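Local coordinates for phosphate transporter (Thermotoga maritima MSB8, PDB 6L85), which probably imports phosphate across the cell membrane, coupling its uptake to sodium ions, like the human SLC20 carriers, at residues B[107-112]-B[379-384]. Residues are numbered along the deposited sequence; the frame is centred on the assembly and turned at random.
Sequences THSIVG and LLIVPT. With NA (sodium ion), chain R; PO4 (phosphate ion), chain P.
Ile-381 and Val-382 of one helix pack against His-108, Ser-109 and Gly-112 of another. The axes of the two segments run roughly parallel, 28° apart, and come within 7.8 Å. No hydrogen bond crosses between the segments; the contact is van der Waals packing.

The gamma-2 methyls of both branched side chains meet the CB of His-108 from the same general side. Val-382 CG2 lies 3.7 Å from His-108 CB and Ile-381 CG2 lies 4.0 Å from the same atom. His-108 CG sits anti to the carbonyl carbon (chi1 -69°), which carries the imidazole away from the helix 368-400 segment. Ile-381 has CG1 anti to its backbone N (chi1 -173°), and this branch rests against the hydroxyl of Ser-109, with 3.4 Å between Ile-381 CG1 and Ser-109 OG. That hydroxyl is hydrogen-bonded to Ser-105 O, one turn earlier. At Gly-112 the backbones come close: with no side chain between, its CA is 3.9 Å from Val-382 O and 4.6 Å from Val-382 CA.

The sodium and phosphate ligands of Thr-107 lie on another side of helix 106-121. Thr-107 OG1 binds a sodium ion at 2.5 Å, in a site shared with Asn-257, Asp-258 and Ile-344. Thr-107 N and OG1 both hydrogen-bond phosphate O2, the former at 2.8 Å. The packing thus joins helix 368-400 to the helix that begins at the ion site.

Trp-139 of helix 129-162 touches both His-108 and Val-382. Helix 76-99 meets Ser-109 through Ala-90 and Ile-94, and Thr-384 through Trp-93.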
loop_
_atom_site.group_PDB
_atom_site.type_symbol
_atom_site.label_atom_id
_atom_site.label_comp_id
_atom_site.label_asym_id
_atom_site.label_seq_id
_atom_site.Cartn_x
_atom_site.Cartn_y
_atom_site.Cartn_z
ATOM N N THR B 107 -8.069 14.386 -20.093
ATOM C CA THR B 107 -7.758 13.373 -21.096
ATOM C C THR B 107 -8.183 13.836 -22.497
ATOM O O THR B 107 -7.402 13.750 -23.460
ATOM C CB THR B 107 -8.443 12.052 -20.722
ATOM O OG1 THR B 107 -8.149 11.715 -19.352
ATOM C CG2 THR B 107 -8.030 10.905 -21.652
ATOM N N HIS B 108 -9.426 14.321 -22.631
ATOM C CA HIS B 108 -9.861 14.873 -23.914
ATOM C C HIS B 108 -8.932 15.990 -24.340
ATOM O O HIS B 108 -8.553 16.082 -25.518
ATOM C CB HIS B 108 -11.306 15.377 -23.830
ATOM C CG HIS B 108 -12.310 14.279 -23.673
ATOM N ND1 HIS B 108 -13.667 14.484 -23.761
ATOM C CD2 HIS B 108 -12.147 12.955 -23.443
ATOM C CE1 HIS B 108 -14.300 13.336 -23.593
ATOM N NE2 HIS B 108 -13.401 12.394 -23.380
ATOM N N SER B 109 -8.497 16.804 -23.369
ATOM C CA SER B 109 -7.617 17.930 -23.662
ATOM C C SER B 109 -6.282 17.458 -24.219
ATOM O O SER B 109 -5.804 17.983 -25.232
ATOM C CB SER B 109 -7.410 18.776 -22.408
ATOM O OG SER B 109 -8.661 19.017 -21.803
ATOM N N ILE B 110 -5.650 16.469 -23.571
ATOM C CA ILE B 110 -4.305 16.118 -24.030
ATOM C C ILE B 110 -4.377 15.339 -25.348
ATOM O O ILE B 110 -3.496 15.486 -26.211
ATOM C CB ILE B 110 -3.491 15.370 -22.941
ATOM C CG1 ILE B 110 -2.015 15.275 -23.352
ATOM C CG2 ILE B 110 -4.000 13.974 -22.680
ATOM C CD1 ILE B 110 -1.280 16.624 -23.320
ATOM N N VAL B 111 -5.423 14.524 -25.543
ATOM C CA VAL B 111 -5.561 13.805 -26.811
ATOM C C VAL B 111 -5.803 14.788 -27.954
ATOM O O VAL B 111 -5.214 14.662 -29.036
ATOM C CB VAL B 111 -6.674 12.744 -26.719
ATOM C CG1 VAL B 111 -7.037 12.191 -28.122
ATOM C CG2 VAL B 111 -6.247 11.613 -25.791
ATOM N N GLY B 112 -6.630 15.807 -27.715
ATOM C CA GLY B 112 -6.773 16.877 -28.683
ATOM C C GLY B 112 -5.459 17.562 -28.986
ATOM O O GLY B 112 -5.150 17.844 -30.148
ATOM N N LEU B 379 -18.049 20.010 -25.264
ATOM C CA LEU B 379 -18.094 19.722 -26.697
ATOM C C LEU B 379 -16.946 20.402 -27.433
ATOM O O LEU B 379 -16.462 19.873 -28.433
ATOM C CB LEU B 379 -19.444 20.125 -27.293
ATOM C CG LEU B 379 -20.605 19.315 -26.723
ATOM C CD1 LEU B 379 -21.934 20.035 -26.915
ATOM C CD2 LEU B 379 -20.651 17.899 -27.287
ATOM N N LEU B 380 -16.443 21.524 -26.912
ATOM C CA LEU B 380 -15.437 22.300 -27.624
ATOM C C LEU B 380 -13.997 22.001 -27.225
ATOM O O LEU B 380 -13.081 22.517 -27.880
ATOM C CB LEU B 380 -15.689 23.800 -27.423
ATOM C CG LEU B 380 -16.854 24.388 -28.239
ATOM C CD1 LEU B 380 -16.937 25.896 -28.076
ATOM C CD2 LEU B 380 -16.644 24.034 -29.691
ATOM N N ILE B 381 -13.757 21.214 -26.169
ATOM C CA ILE B 381 -12.399 21.163 -25.615
ATOM C C ILE B 381 -11.435 20.457 -26.569
ATOM O O ILE B 381 -10.306 20.923 -26.776
ATOM C CB ILE B 381 -12.410 20.528 -24.205
ATOM C CG1 ILE B 381 -11.034 20.630 -23.540
ATOM C CG2 ILE B 381 -12.834 19.073 -24.242
ATOM C CD1 ILE B 381 -10.674 22.006 -23.079
ATOM N N VAL B 382 -11.849 19.346 -27.183
ATOM C CA VAL B 382 -10.960 18.636 -28.106
ATOM C C VAL B 382 -10.531 19.530 -29.277
ATOM O O VAL B 382 -9.318 19.651 -29.522
ATOM C CB VAL B 382 -11.579 17.317 -28.544
ATOM C CG1 VAL B 382 -10.677 16.629 -29.563
ATOM C CG2 VAL B 382 -11.821 16.410 -27.338
ATOM N N PRO B 383 -11.445 20.195 -30.011
ATOM C CA PRO B 383 -10.967 21.089 -31.091
ATOM C C PRO B 383 -10.223 22.318 -30.589
ATOM O O PRO B 383 -9.254 22.747 -31.227
ATOM C CB PRO B 383 -12.256 21.475 -31.834
ATOM C CG PRO B 383 -13.367 21.234 -30.836
ATOM C CD PRO B 383 -12.911 20.034 -30.050
ATOM N N THR B 384 -10.646 22.911 -29.475
ATOM C CA THR B 384 -9.928 24.071 -28.949
ATOM C C THR B 384 -8.479 23.724 -28.623
ATOM O O THR B 384 -7.549 24.460 -28.980
ATOM C CB THR B 384 -10.631 24.598 -27.698
ATOM O OG1 THR B 384 -12.005 24.864 -27.997
ATOM C CG2 THR B 384 -9.955 25.867 -27.193
HETATM NA NA NA R . -7.840 9.470 -18.410
HETATM P P PO4 P . -10.371 13.475 -16.943
HETATM O O1 PO4 P . -11.860 13.763 -16.758
HETATM O O2 PO4 P . -10.005 13.245 -18.395
HETATM O O3 PO4 P . -10.035 12.221 -16.143
HETATM O O4 PO4 P . -9.541 14.664 -16.485
HETATM O O HOH W 1 -5.875 9.277 -19.530
#